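Local coordinates for intergenic-region protein (Escherichia coli CFT073, PDB 2WJ9) that probably inhibits host restriction enzymes and so helps incoming DNA to escape cleavage, at residues B[84-89]-B[116-121]; B[128-133]-B[173-178]. All blocks are in the same frame, centred on the assembly; numbering follows the deposited sequence. Where two conformers were deposited one is given.

Contact 1: residues B[84-89]-B[116-121]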
loop_
_atom_site.group_PDB
_atom_site.type_symbol
_atom_site.label_atom_id
_atom_site.label_comp_id
_atom_site.label_asym_id
_atom_site.label_seq_id
_atom_site.Cartn_x
_atom_site.Cartn_y
_atom_site.Cartn_z
ATOM N N LEU B 84 -16.815 -7.547 15.703
ATOM C CA LEU B 84 -16.812 -6.099 15.913
ATOM C C LEU B 84 -18.177 -5.545 16.315
ATOM O O LEU B 84 -18.246 -4.585 17.081
ATOM C CB LEU B 84 -16.307 -5.376 14.661
ATOM C CG LEU B 84 -14.849 -5.670 14.284
ATOM C CD1 LEU B 84 -14.470 -4.994 12.961
ATOM C CD2 LEU B 84 -13.895 -5.270 15.420
ATOM N N CYS B 85 -19.252 -6.143 15.806
ATOM C CA CYS B 85 -20.599 -5.606 16.011
ATOM C C CYS B 85 -21.056 -5.749 17.465
ATOM O O CYS B 85 -21.018 -6.838 18.025
ATOM C CB CYS B 85 -21.603 -6.295 15.085
ATOM S SG CYS B 85 -23.271 -5.568 15.116
ATOM N N GLU B 86 -21.505 -4.639 18.048
ATOM C CA GLU B 86 -21.922 -4.590 19.452
ATOM C C GLU B 86 -23.266 -5.277 19.692
ATOM O O GLU B 86 -23.407 -6.065 20.635
ATOM C CB GLU B 86 -21.982 -3.132 19.910
ATOM C CG GLU B 86 -22.461 -2.909 21.336
ATOM C CD GLU B 86 -22.203 -1.488 21.803
ATOM O OE1 GLU B 86 -21.027 -1.068 21.782
ATOM O OE2 GLU B 86 -23.170 -0.792 22.184
ATOM N N ASN B 87 -24.253 -4.963 18.857
ATOM C CA ASN B 87 -25.586 -5.571 18.974
ATOM C C ASN B 87 -26.044 -6.135 17.626
ATOM O O ASN B 87 -25.594 -7.208 17.239
ATOM C CB ASN B 87 -26.602 -4.577 19.562
ATOM C CG ASN B 87 -26.510 -4.465 21.080
ATOM O OD1 ASN B 87 -26.388 -5.470 21.788
ATOM N ND2 ASN B 87 -26.593 -3.238 21.588
ATOM N N TYR B 88 -26.924 -5.434 16.913
ATOM C CA TYR B 88 -27.373 -5.906 15.599
ATOM C C TYR B 88 -26.884 -4.982 14.490
ATOM O O TYR B 88 -27.129 -3.770 14.516
ATOM C CB TYR B 88 -28.898 -6.047 15.527
ATOM C CG TYR B 88 -29.358 -6.589 14.186
ATOM C CD1 TYR B 88 -29.134 -7.919 13.838
ATOM C CD2 TYR B 88 -29.981 -5.761 13.251
ATOM C CE1 TYR B 88 -29.539 -8.420 12.599
ATOM C CE2 TYR B 88 -30.390 -6.253 12.008
ATOM C CZ TYR B 88 -30.164 -7.583 11.692
ATOM O OH TYR B 88 -30.558 -8.080 10.467
ATOM N N CYS B 89 -26.192 -5.566 13.518
ATOM C CA CYS B 89 -25.690 -4.817 12.374
ATOM C C CYS B 89 -26.499 -5.208 11.127
ATOM O O CYS B 89 -27.376 -4.452 10.702
ATOM C CB CYS B 89 -24.178 -5.022 12.228
ATOM S SG CYS B 89 -23.214 -4.209 13.580
ATOM N N THR B 116 -26.865 3.986 11.530
ATOM C CA THR B 116 -25.482 3.890 12.010
ATOM C C THR B 116 -25.287 2.653 12.892
ATOM O O THR B 116 -26.206 2.247 13.604
ATOM C CB THR B 116 -25.078 5.156 12.801
ATOM O OG1 THR B 116 -23.683 5.108 13.113
ATOM C CG2 THR B 116 -25.862 5.267 14.077
ATOM N N TRP B 117 -24.094 2.060 12.830
ATOM C CA TRP B 117 -23.747 0.900 13.658
ATOM C C TRP B 117 -22.691 1.250 14.704
ATOM O O TRP B 117 -21.803 2.062 14.457
ATOM C CB TRP B 117 -23.204 -0.252 12.807
ATOM C CG TRP B 117 -24.172 -0.871 11.839
ATOM C CD1 TRP B 117 -25.530 -0.712 11.797
ATOM C CD2 TRP B 117 -23.843 -1.789 10.789
ATOM N NE1 TRP B 117 -26.063 -1.461 10.771
ATOM C CE2 TRP B 117 -25.047 -2.131 10.137
ATOM C CE3 TRP B 117 -22.644 -2.342 10.328
ATOM C CZ2 TRP B 117 -25.083 -3.007 9.046
ATOM C CZ3 TRP B 117 -22.679 -3.214 9.245
ATOM C CH2 TRP B 117 -23.889 -3.535 8.615
ATOM N N VAL B 118 -22.781 0.611 15.866
ATOM C CA VAL B 118 -21.748 0.720 16.895
ATOM C C VAL B 118 -20.886 -0.539 16.909
ATOM O O VAL B 118 -21.406 -1.654 17.014
ATOM C CB VAL B 118 -22.362 0.906 18.296
ATOM C CG1 VAL B 118 -21.257 1.036 19.348
ATOM C CG2 VAL B 118 -23.281 2.122 18.317
ATOM N N LEU B 119 -19.572 -0.348 16.793
ATOM C CA LEU B 119 -18.605 -1.444 16.789
ATOM C C LEU B 119 -17.710 -1.355 18.020
ATOM O O LEU B 119 -17.489 -0.267 18.553
ATOM C CB LEU B 119 -17.739 -1.394 15.524
ATOM C CG LEU B 119 -18.374 -1.888 14.218
ATOM C CD1 LEU B 119 -19.567 -1.048 13.817
ATOM C CD2 LEU B 119 -17.332 -1.906 13.102
ATOM N N PHE B 120 -17.206 -2.505 18.462
ATOM C CA PHE B 120 -16.253 -2.578 19.573
ATOM C C PHE B 120 -15.182 -3.629 19.288
ATOM O O PHE B 120 -15.500 -4.787 19.020
ATOM C CB PHE B 120 -16.958 -2.911 20.888
ATOM C CG PHE B 120 -16.012 -3.151 22.042
ATOM C CD1 PHE B 120 -15.319 -2.095 22.621
ATOM C CD2 PHE B 120 -15.796 -4.434 22.531
ATOM C CE1 PHE B 120 -14.438 -2.309 23.685
ATOM C CE2 PHE B 120 -14.916 -4.658 23.590
ATOM C CZ PHE B 120 -14.236 -3.592 24.164
ATOM N N ASN B 121 -13.921 -3.211 19.352
ATOM C CA ASN B 121 -12.782 -4.106 19.174
ATOM C C ASN B 121 -12.121 -4.398 20.525
ATOM O O ASN B 121 -11.514 -3.518 21.132
ATOM C CB ASN B 121 -11.772 -3.479 18.211
ATOM C CG ASN B 121 -10.637 -4.430 17.829
ATOM O OD1 ASN B 121 -10.504 -5.523 18.377
ATOM N ND2 ASN B 121 -9.814 -4.004 16.884
#

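Contact 2: residues B[128-133]-B[173-178]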
loop_
_atom_site.group_PDB
_atom_site.type_symbol
_atom_site.label_atom_id
_atom_site.label_comp_id
_atom_site.label_asym_id
_atom_site.label_seq_id
_atom_site.Cartn_x
_atom_site.Cartn_y
_atom_site.Cartn_z
ATOM N N ALA B 128 -16.611 2.594 18.462
ATOM C CA ALA B 128 -16.755 3.584 17.398
ATOM C C ALA B 128 -18.100 3.444 16.699
ATOM O O ALA B 128 -18.565 2.333 16.448
ATOM C CB ALA B 128 -15.620 3.457 16.390
ATOM N N GLU B 129 -18.708 4.589 16.394
ATOM C CA GLU B 129 -19.984 4.659 15.694
ATOM C C GLU B 129 -19.727 5.058 14.237
ATOM O O GLU B 129 -18.989 6.001 13.977
ATOM C CB GLU B 129 -20.893 5.674 16.382
ATOM C CG GLU B 129 -22.350 5.613 15.962
ATOM C CD GLU B 129 -23.259 6.443 16.851
ATOM O OE1 GLU B 129 -22.781 7.012 17.865
ATOM O OE2 GLU B 129 -24.463 6.537 16.531
ATOM N N MET B 130 -20.327 4.337 13.295
ATOM C CA MET B 130 -20.080 4.588 11.874
ATOM C C MET B 130 -21.171 4.012 10.963
ATOM O O MET B 130 -21.982 3.189 11.384
ATOM C CB MET B 130 -18.696 4.043 11.465
ATOM C CG MET B 130 -18.568 2.507 11.440
ATOM S SD MET B 130 -16.855 1.929 11.279
ATOM C CE MET B 130 -16.360 2.108 12.994
ATOM N N SER B 131 -21.169 4.446 9.704
ATOM C CA SER B 131 -22.115 3.938 8.704
ATOM C C SER B 131 -21.887 2.451 8.426
ATOM O O SER B 131 -20.784 1.935 8.650
ATOM C CB SER B 131 -21.996 4.721 7.391
ATOM O OG SER B 131 -20.729 4.525 6.783
ATOM N N PRO B 132 -22.934 1.742 7.967
ATOM C CA PRO B 132 -22.716 0.377 7.466
ATOM C C PRO B 132 -21.572 0.249 6.443
ATOM O O PRO B 132 -20.771 -0.692 6.562
ATOM C CB PRO B 132 -24.077 0.015 6.867
ATOM C CG PRO B 132 -25.052 0.771 7.728
ATOM C CD PRO B 132 -24.370 2.094 7.967
ATOM N N GLU B 133 -21.475 1.172 5.478
ATOM C CA GLU B 133 -20.344 1.153 4.509
ATOM C C GLU B 133 -18.997 1.159 5.220
ATOM O O GLU B 133 -18.120 0.340 4.915
ATOM C CB GLU B 133 -20.341 2.328 3.483
ATOM C CG GLU B 133 -19.375 2.044 2.251
ATOM C CD GLU B 133 -18.625 3.255 1.627
ATOM O OE1 GLU B 133 -18.715 4.395 2.123
ATOM O OE2 GLU B 133 -17.910 3.041 0.597
ATOM N N CYS B 173 -12.858 8.239 8.040
ATOM C CA CYS B 173 -11.505 7.730 8.293
ATOM C C CYS B 173 -11.184 7.613 9.787
ATOM O O CYS B 173 -10.612 6.618 10.221
ATOM C CB CYS B 173 -10.462 8.633 7.628
ATOM S SG CYS B 173 -8.736 8.126 7.877
ATOM N N SER B 174 -11.542 8.635 10.559
ATOM C CA SER B 174 -11.213 8.669 11.985
ATOM C C SER B 174 -11.797 7.461 12.714
ATOM O O SER B 174 -11.097 6.793 13.477
ATOM C CB SER B 174 -11.695 9.971 12.634
ATOM O OG SER B 174 -13.092 10.145 12.472
ATOM N N ALA B 175 -13.075 7.180 12.469
ATOM C CA ALA B 175 -13.743 6.029 13.088
ATOM C C ALA B 175 -13.167 4.693 12.596
ATOM O O ALA B 175 -12.968 3.773 13.382
ATOM C CB ALA B 175 -15.251 6.091 12.847
ATOM N N ILE B 176 -12.891 4.589 11.296
ATOM C CA ILE B 176 -12.328 3.352 10.734
ATOM C C ILE B 176 -10.962 3.053 11.359
ATOM O O ILE B 176 -10.703 1.930 11.782
ATOM C CB ILE B 176 -12.185 3.434 9.194
ATOM C CG1 ILE B 176 -13.558 3.539 8.527
ATOM C CG2 ILE B 176 -11.394 2.217 8.638
ATOM C CD1 ILE B 176 -13.515 3.997 7.062
ATOM N N MET B 177 -10.102 4.067 11.431
ATOM C CA MET B 177 -8.748 3.892 11.959
ATOM C C MET B 177 -8.769 3.632 13.460
ATOM O O MET B 177 -7.897 2.947 13.982
ATOM C CB MET B 177 -7.879 5.112 11.653
ATOM C CG MET B 177 -7.527 5.235 10.183
ATOM S SD MET B 177 -6.439 3.895 9.647
ATOM C CE MET B 177 -6.926 3.740 7.950
ATOM N N ARG B 178 -9.772 4.173 14.145
ATOM C CA ARG B 178 -9.926 3.957 15.591
ATOM C C ARG B 178 -10.241 2.494 15.895
ATOM O O ARG B 178 -9.667 1.900 16.809
ATOM C CB ARG B 178 -11.022 4.870 16.157
ATOM C CG ARG B 178 -11.508 4.525 17.557
ATOM C CD ARG B 178 -12.298 5.694 18.151
ATOM N NE ARG B 178 -12.779 5.430 19.502
ATOM C CZ ARG B 178 -12.024 5.445 20.597
ATOM N NH1 ARG B 178 -10.720 5.703 20.525
ATOM N NH2 ARG B 178 -12.579 5.195 21.778
#

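Contact 1: residues B[84-89]-B[116-121]
C89 sets its CB over one face of the W117 indole: it stands almost on the normal of the six-membered ring, 3.5 Å from that ring's centroid and only 8° off the perpendicular, a close CH-pi contact. The sulfur stands obliquely to the five-membered ring, C89 SG 4.2 Å from its centroid. SG sits beside the backbone N of C89, anti to its carbonyl carbon (chi1 -70°), and from there it reaches both the indole and C85, whose SG closes a disulfide at 2.0 Å. The disulfide closes the loop 85-89, and two backbone bonds tie its start to the strand. F120 N donates to L84 O at 2.7 Å, while E86 N reaches V118 O at 3.2 Å. Next to these bonds the packing stays apolar and buried, with L84 CB 3.9 Å from L119 CD2, while the CD2 branch of L84 lies against CB of N121. M81 of helix 73-84 touches both C89 and L119. The opposite character appears around E86, on the partly exposed side. Its extended side chain, CG anti to the backbone N (chi1 177°), runs alongside V118 in the same direction, and its carboxylate brushes CG1 before OE1 makes a salt bridge to R127. The paired bonds flank C85 and L119 as a single antiparallel, non-hydrogen-bonded bridge, adding a disulfide-closed loop to the side of strand 117-121 away from its hairpin partner, strand 126-130.

Contact 2: residues B[128-133]-B[173-178]
R178, whose NE is hydrogen-bonded to the backbone oxygen of R127, lays its CD 4.4 Å from A128 CB at the more exposed end of the contact. No hydrogen bond joins the two segments, and the fit depends on small apolar surfaces around A175. Two methyl groups of the strand pack against the backbone oxygen of A175, M130 CE at 3.8 Å and A128 CB at 4.0 Å. The CB of A175, directed toward the strand, lies 4.1 Å from M130 CE and 3.9 Å from the backbone oxygen of E129. In M130, CG stands between the backbone N and the carbonyl carbon (chi1 70°), and a single bend at chi3 (81°) brings CE to A175. Where the strand gives way to helix 132-151, S131 is the N-cap: its OG caps A134 N and also hydrogen-bonds E172, just ahead of helix 173-180. The axes of strand 128-130 and helix 173-178 come within 8.1 Å, at 135° between their directions. The terminal helix thus rests on the hairpin while I176 packs on A134 and L141 of helix 132-151, and M177 on helix 154-168.

Overall arrangement
Both contacts hang on the two-stranded hairpin, one strand each: contact 1 uses 117-121 and contact 2 uses 126-130. The strands are joined directly, W117 N to M130 O at 2.8 Å and L119 N to A128 O at 2.9 Å, and P132 packs against W117. Contact 1 buries more surface (483 against 191 Å²) and mixes backbone pairing with a disulfide and an aromatic ring; contact 2 is a lighter strand-to-helix fit of alanine and methionine methyl groups. Each is partly buried, with a charged residue at its margin. R127 links those margins, its side chain paired with E86 and its carbonyl oxygen with R178.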